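Local coordinates for centrosomal protein of 104 kDa (Homo sapiens, PDB 5LPH) that is required for ciliogenesis and for structural integrity at the ciliary tip, seen here as its tubulin-binding TOG domain, at residues A196-M200 with E236-A241; V222-S226 with I244-M248. All blocks are in the same frame, centred on the assembly; numbering follows the deposited sequence.

Overall arrangement
Contacts 1 and 2 share helix 235-252 of the all-helical TOG domain. This helix packs both on helix 193-210, which runs nearly parallel to it (contact 1, through its N-terminal part), and on helix 219-229, which runs roughly antiparallel (contact 2, farther along). The centres of contacts 1 and 2 are about 11 Å apart. From the centre of the chain, the centre of contact 1 is about 17 Å away and that of contact 2 about 20 Å. They also touch directly: A241 CB sits 3.5 Å from S226 O, and the ring of F225 reaches helix 193-210, with CE1 3.5 Å from Q199 NE2 and CE2 4.1 Å from M200 CG. Contact 1 is partly buried, whereas the touching residues of contact 2 are all buried.

Contact 1. Residues A196-M200 with E236-A241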
ATOM      1  N   ALA A 196     -12.261   3.587  -1.288  1.00 48.48           N
ATOM      2  CA  ALA A 196     -12.228   4.917  -0.666  1.00 47.95           C
ATOM      3  C   ALA A 196     -12.198   4.861   0.867  1.00 47.93           C
ATOM      4  O   ALA A 196     -11.396   5.564   1.495  1.00 47.40           O
ATOM      5  CB  ALA A 196     -13.416   5.741  -1.140  1.00 48.19           C
HETATM    6  N   MSE A 197     -13.062   4.024   1.451  1.00 48.26           N
HETATM    7  CA  MSE A 197     -13.155   3.864   2.929  1.00 49.77           C
HETATM    8  C   MSE A 197     -11.882   3.282   3.488  1.00 46.40           C
HETATM    9  O   MSE A 197     -11.425   3.721   4.544  1.00 44.09           O
HETATM   10  CB  MSE A 197     -14.393   3.068   3.407  1.00 55.72           C
HETATM   11  CG  MSE A 197     -15.193   3.695   4.573  1.00 61.53           C
HETATM   12 SE   MSE A 197     -15.683   5.577   4.223  1.00 69.48          SE
HETATM   13  CE  MSE A 197     -16.901   5.093   2.749  1.00 69.31           C
ATOM     14  N   SER A 198     -11.279   2.324   2.777  1.00 44.16           N
ATOM     15  CA  SER A 198     -10.020   1.712   3.214  1.00 41.80           C
ATOM     16  C   SER A 198      -8.855   2.700   3.196  1.00 38.88           C
ATOM     17  O   SER A 198      -8.064   2.729   4.131  1.00 37.28           O
ATOM     18  CB  SER A 198      -9.665   0.488   2.361  1.00 41.92           C
ATOM     19  OG  SER A 198     -10.551  -0.598   2.608  1.00 44.64           O
ATOM     20  N   GLN A 199      -8.753   3.497   2.136  1.00 37.87           N
ATOM     21  CA  GLN A 199      -7.695   4.507   2.029  1.00 39.51           C
ATOM     22  C   GLN A 199      -7.797   5.545   3.156  1.00 40.76           C
ATOM     23  O   GLN A 199      -6.797   5.920   3.762  1.00 40.09           O
ATOM     24  CB  GLN A 199      -7.738   5.199   0.663  1.00 38.85           C
ATOM     25  CG  GLN A 199      -6.565   6.143   0.434  1.00 39.96           C
ATOM     26  CD  GLN A 199      -6.462   6.674  -0.987  1.00 39.99           C
ATOM     27  OE1 GLN A 199      -6.973   6.081  -1.933  1.00 40.65           O
ATOM     28  NE2 GLN A 199      -5.781   7.803  -1.138  1.00 41.71           N
HETATM   29  N   MSE A 200      -9.016   5.992   3.424  1.00 41.96           N
HETATM   30  CA  MSE A 200      -9.279   6.948   4.502  1.00 45.57           C
HETATM   31  C   MSE A 200      -8.992   6.397   5.867  1.00 43.87           C
HETATM   32  O   MSE A 200      -8.433   7.096   6.712  1.00 42.93           O
HETATM   33  CB  MSE A 200     -10.729   7.386   4.400  1.00 51.36           C
HETATM   34  CG  MSE A 200     -10.787   8.506   3.417  1.00 57.49           C
HETATM   35 SE   MSE A 200     -12.658   8.929   3.065  1.00 72.68          SE
HETATM   36  CE  MSE A 200     -12.363  10.873   3.340  1.00 69.26           C
ATOM     37  N   GLU A 236     -20.810   8.715   3.052  1.00 72.69           N
ATOM     38  CA  GLU A 236     -19.882   8.236   4.079  1.00 72.64           C
ATOM     39  C   GLU A 236     -18.417   8.689   3.844  1.00 69.95           C
ATOM     40  O   GLU A 236     -17.676   8.928   4.807  1.00 68.41           O
ATOM     41  CB  GLU A 236     -20.009   6.714   4.210  1.00 73.63           C
ATOM     42  CG  GLU A 236     -19.477   6.108   5.494  1.00 75.52           C
ATOM     43  CD  GLU A 236     -19.678   4.603   5.541  1.00 75.92           C
ATOM     44  OE1 GLU A 236     -19.681   4.034   6.643  1.00 76.79           O
ATOM     45  OE2 GLU A 236     -19.848   3.981   4.479  1.00 75.89           O
ATOM     46  N   VAL A 237     -18.009   8.825   2.578  1.00 67.33           N
ATOM     47  CA  VAL A 237     -16.686   9.387   2.239  1.00 65.29           C
ATOM     48  C   VAL A 237     -16.594  10.857   2.665  1.00 63.38           C
ATOM     49  O   VAL A 237     -15.634  11.263   3.321  1.00 60.51           O
ATOM     50  CB  VAL A 237     -16.350   9.232   0.729  1.00 64.49           C
ATOM     51  CG1 VAL A 237     -15.147  10.091   0.325  1.00 64.70           C
ATOM     52  CG2 VAL A 237     -16.100   7.769   0.395  1.00 63.92           C
ATOM     53  N   ARG A 238     -17.591  11.646   2.280  1.00 63.85           N
ATOM     54  CA  ARG A 238     -17.651  13.062   2.660  1.00 64.55           C
ATOM     55  C   ARG A 238     -17.665  13.223   4.178  1.00 64.44           C
ATOM     56  O   ARG A 238     -16.955  14.070   4.718  1.00 65.71           O
ATOM     57  CB  ARG A 238     -18.890  13.731   2.068  1.00 66.13           C
ATOM     58  CG  ARG A 238     -18.917  13.789   0.547  1.00 69.20           C
ATOM     59  CD  ARG A 238     -19.937  14.806   0.061  1.00 71.68           C
ATOM     60  NE  ARG A 238     -21.308  14.492   0.466  1.00 73.62           N
ATOM     61  CZ  ARG A 238     -22.129  13.647  -0.161  1.00 75.25           C
ATOM     62  NH1 ARG A 238     -21.747  12.974  -1.245  1.00 75.45           N
ATOM     63  NH2 ARG A 238     -23.358  13.459   0.312  1.00 77.59           N
ATOM     64  N   GLU A 239     -18.455  12.391   4.855  1.00 65.12           N
ATOM     65  CA  GLU A 239     -18.557  12.425   6.315  1.00 67.10           C
ATOM     66  C   GLU A 239     -17.216  12.134   7.015  1.00 63.06           C
ATOM     67  O   GLU A 239     -16.912  12.743   8.038  1.00 61.11           O
ATOM     68  CB  GLU A 239     -19.643  11.458   6.807  1.00 73.29           C
ATOM     69  CG  GLU A 239     -20.025  11.626   8.276  1.00 80.27           C
ATOM     70  CD  GLU A 239     -21.052  10.607   8.756  1.00 86.92           C
ATOM     71  OE1 GLU A 239     -21.438   9.701   7.985  1.00 91.06           O
ATOM     72  OE2 GLU A 239     -21.478  10.709   9.926  1.00 91.09           O
ATOM     73  N   THR A 240     -16.424  11.210   6.473  1.00 60.33           N
ATOM     74  CA  THR A 240     -15.106  10.887   7.048  1.00 61.35           C
ATOM     75  C   THR A 240     -14.096  12.022   6.812  1.00 62.60           C
ATOM     76  O   THR A 240     -13.232  12.280   7.652  1.00 63.28           O
ATOM     77  CB  THR A 240     -14.523   9.562   6.495  1.00 61.54           C
ATOM     78  OG1 THR A 240     -15.540   8.553   6.434  1.00 58.79           O
ATOM     79  CG2 THR A 240     -13.359   9.061   7.373  1.00 60.52           C
ATOM     80  N   ALA A 241     -14.199  12.693   5.666  1.00 65.41           N
ATOM     81  CA  ALA A 241     -13.366  13.877   5.381  1.00 67.16           C
ATOM     82  C   ALA A 241     -13.572  14.976   6.427  1.00 66.33           C
ATOM     83  O   ALA A 241     -12.600  15.591   6.896  1.00 68.30           O
ATOM     84  CB  ALA A 241     -13.661  14.414   3.993  1.00 66.80           C
TER
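Two selenomethionines of 196-200, M197 and M200, reach 236-241 by different torsions. M197 leaves its helix at an unusual chi1 of -133° and then bends twice, which turns CE to V237 CG2 at 3.7 Å and lays its selenium beside T240 OG1. M200 has CG anti to its own carbonyl carbon and runs straight at chi2 before bending at chi3. Its CE thereby lands 3.3 Å from V237 O and 3.5 Å from A241 N, alongside the backbone hydrogen bond that joins those two atoms. The same methyl rests on A241 CB, while M200 SE meets V237 CG1 at 3.9 Å.

V237 thus serves both selenomethionines, one branch each; its CG2 also touches A196 CB at 3.7 Å. With an alanine here, CG1 and CG2 are gone, and a gap is likely to open where M197 CE and A196 CB meet CG2 and M200 SE meets CG1. The extended chain of E236 crosses M197 at about a right angle on the exposed side, OE2 lying 3.6 Å from CE. T240 OG1 donates to E236 O at 2.7 Å, from the face of the carbonyl plane opposite T240 N, so its polarity is met within its own helix. The segments run nearly parallel, 13° apart, with axes separated by 10.3 Å: same-direction helices of one layer in the HEAT-repeat solenoid, as expected of a TOG domain.

Contact 2. Residues V222-S226 with I244-M248; sequences VMKFS and IILDM
M248 lays its CE methyl over V222, 3.7 Å from CG1 and also close to CB, with its selenium near the same CG1. Two bends in the M248 chain, at chi2 and chi3, bring the methyl to the valine. M223, also a selenomethionine, is doubly bent too: its selenium passes M248 CB at 4.1 Å as the two chains slide by each other in opposite directions. Farther out its CE meets I245 CG1 at 4.0 Å, with the side chains crossing at about a right angle.

The CA atoms of S226 and I245 are the nearest pair between the segments, and S226 offers two different surfaces. Its CB packs on I245 CG1 at 3.8 Å, while OG lies 3.5 Å from I244 CG2. With OG anti to its own carbonyl carbon (chi1 -62°), the hydroxyl turns back to donate to V222 O at 3.0 Å. It approaches from above the carbonyl plane; S226 N reaches the same oxygen from the opposite face. The segments are roughly antiparallel, 152° between their directions, and form the helical hairpin of the HEAT repeat spanning 216-252. I245 also touches I276 and F280 of helix 271-283, so helix 271-283 packs against that side of helix 235-252. Across the segments the grip is apolar: it depends on fitted methyl, methylene and selenium surfaces, and the one buried hydroxyl is satisfied inside its own helix.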
ATOM      1  N   VAL A 222      -2.215  16.353   3.362  1.00 54.28           N
ATOM      2  CA  VAL A 222      -3.375  15.835   4.117  1.00 52.42           C
ATOM      3  C   VAL A 222      -4.651  16.663   3.870  1.00 53.23           C
ATOM      4  O   VAL A 222      -5.723  16.111   3.602  1.00 50.41           O
ATOM      5  CB  VAL A 222      -3.062  15.760   5.635  1.00 53.33           C
ATOM      6  CG1 VAL A 222      -4.312  15.490   6.464  1.00 53.44           C
ATOM      7  CG2 VAL A 222      -1.994  14.709   5.926  1.00 52.65           C
HETATM    8  N   MSE A 223      -4.534  17.985   3.979  1.00 57.11           N
HETATM    9  CA  MSE A 223      -5.690  18.893   3.810  1.00 59.51           C
HETATM   10  C   MSE A 223      -6.137  18.949   2.376  1.00 58.74           C
HETATM   11  O   MSE A 223      -7.335  18.952   2.098  1.00 57.86           O
HETATM   12  CB  MSE A 223      -5.345  20.307   4.295  1.00 62.23           C
HETATM   13  CG  MSE A 223      -5.141  20.383   5.811  1.00 65.41           C
HETATM   14 SE   MSE A 223      -6.773  19.950   6.833  1.00 71.35          SE
HETATM   15  CE  MSE A 223      -8.102  20.963   5.789  1.00 65.59           C
ATOM     16  N   LYS A 224      -5.171  19.006   1.459  1.00 59.70           N
ATOM     17  CA  LYS A 224      -5.422  18.912   0.012  1.00 60.39           C
ATOM     18  C   LYS A 224      -6.282  17.682  -0.302  1.00 58.31           C
ATOM     19  O   LYS A 224      -7.264  17.793  -1.025  1.00 58.31           O
ATOM     20  CB  LYS A 224      -4.076  18.870  -0.731  1.00 61.37           C
ATOM     21  CG  LYS A 224      -4.036  18.662  -2.247  1.00 63.38           C
ATOM     22  CD  LYS A 224      -5.217  19.097  -3.076  1.00 65.60           C
ATOM     23  CE  LYS A 224      -4.897  19.044  -4.567  1.00 66.19           C
ATOM     24  NZ  LYS A 224      -6.129  18.985  -5.401  1.00 66.88           N
ATOM     25  N   PHE A 225      -5.919  16.532   0.271  1.00 58.18           N
ATOM     26  CA  PHE A 225      -6.693  15.279   0.124  1.00 58.02           C
ATOM     27  C   PHE A 225      -8.090  15.355   0.745  1.00 55.30           C
ATOM     28  O   PHE A 225      -9.090  15.006   0.103  1.00 50.17           O
ATOM     29  CB  PHE A 225      -5.910  14.096   0.742  1.00 59.23           C
ATOM     30  CG  PHE A 225      -6.669  12.789   0.758  1.00 61.18           C
ATOM     31  CD1 PHE A 225      -6.763  12.016  -0.390  1.00 62.31           C
ATOM     32  CD2 PHE A 225      -7.285  12.324   1.925  1.00 61.34           C
ATOM     33  CE1 PHE A 225      -7.464  10.814  -0.381  1.00 62.46           C
ATOM     34  CE2 PHE A 225      -7.985  11.126   1.938  1.00 61.69           C
ATOM     35  CZ  PHE A 225      -8.073  10.368   0.784  1.00 62.55           C
ATOM     36  N   SER A 226      -8.149  15.811   1.994  1.00 55.05           N
ATOM     37  CA  SER A 226      -9.413  15.839   2.738  1.00 57.25           C
ATOM     38  C   SER A 226     -10.452  16.777   2.123  1.00 58.23           C
ATOM     39  O   SER A 226     -11.623  16.405   1.980  1.00 58.33           O
ATOM     40  CB  SER A 226      -9.156  16.238   4.187  1.00 59.22           C
ATOM     41  OG  SER A 226      -8.323  15.288   4.829  1.00 61.22           O
ATOM     42  N   ILE A 244     -11.718  14.002   9.643  1.00 65.10           N
ATOM     43  CA  ILE A 244     -10.259  14.218   9.541  1.00 66.16           C
ATOM     44  C   ILE A 244      -9.898  15.702   9.635  1.00 64.02           C
ATOM     45  O   ILE A 244      -8.924  16.063  10.302  1.00 63.12           O
ATOM     46  CB  ILE A 244      -9.656  13.617   8.251  1.00 68.07           C
ATOM     47  CG1 ILE A 244      -9.827  12.095   8.262  1.00 71.27           C
ATOM     48  CG2 ILE A 244      -8.172  13.974   8.121  1.00 68.03           C
ATOM     49  CD1 ILE A 244      -9.347  11.393   7.012  1.00 71.99           C
ATOM     50  N   ILE A 245     -10.682  16.551   8.975  1.00 63.56           N
ATOM     51  CA  ILE A 245     -10.477  18.005   9.043  1.00 65.34           C
ATOM     52  C   ILE A 245     -10.597  18.511  10.490  1.00 67.23           C
ATOM     53  O   ILE A 245      -9.768  19.316  10.928  1.00 67.22           O
ATOM     54  CB  ILE A 245     -11.446  18.766   8.098  1.00 63.60           C
ATOM     55  CG1 ILE A 245     -11.071  18.492   6.636  1.00 61.70           C
ATOM     56  CG2 ILE A 245     -11.406  20.272   8.352  1.00 63.79           C
ATOM     57  CD1 ILE A 245     -12.196  18.730   5.656  1.00 60.63           C
ATOM     58  N   LEU A 246     -11.607  18.028  11.223  1.00 68.89           N
ATOM     59  CA  LEU A 246     -11.789  18.393  12.636  1.00 71.92           C
ATOM     60  C   LEU A 246     -10.620  17.913  13.511  1.00 75.87           C
ATOM     61  O   LEU A 246     -10.175  18.645  14.394  1.00 78.60           O
ATOM     62  CB  LEU A 246     -13.121  17.864  13.188  1.00 71.57           C
ATOM     63  CG  LEU A 246     -14.426  18.397  12.580  1.00 73.57           C
ATOM     64  CD1 LEU A 246     -15.625  17.665  13.166  1.00 74.31           C
ATOM     65  CD2 LEU A 246     -14.582  19.896  12.788  1.00 73.42           C
ATOM     66  N   ASP A 247     -10.125  16.698  13.261  1.00 80.33           N
ATOM     67  CA  ASP A 247      -8.932  16.173  13.958  1.00 84.53           C
ATOM     68  C   ASP A 247      -7.677  17.008  13.692  1.00 85.59           C
ATOM     69  O   ASP A 247      -6.863  17.203  14.595  1.00 85.99           O
ATOM     70  CB  ASP A 247      -8.656  14.704  13.587  1.00 87.71           C
ATOM     71  CG  ASP A 247      -9.605  13.717  14.275  1.00 91.48           C
ATOM     72  OD1 ASP A 247     -10.364  14.109  15.189  1.00 91.76           O
ATOM     73  OD2 ASP A 247      -9.579  12.523  13.906  1.00 94.96           O
HETATM   74  N   MSE A 248      -7.530  17.499  12.464  1.00 86.89           N
HETATM   75  CA  MSE A 248      -6.387  18.350  12.098  1.00 89.48           C
HETATM   76  C   MSE A 248      -6.473  19.715  12.734  1.00 89.81           C
HETATM   77  O   MSE A 248      -5.440  20.337  12.999  1.00 88.86           O
HETATM   78  CB  MSE A 248      -6.274  18.499  10.582  1.00 89.86           C
HETATM   79  CG  MSE A 248      -5.876  17.180   9.919  1.00 91.14           C
HETATM   80 SE   MSE A 248      -3.962  16.776  10.204  1.00 92.16          SE
HETATM   81  CE  MSE A 248      -3.234  18.067   8.911  1.00 91.99           C
TER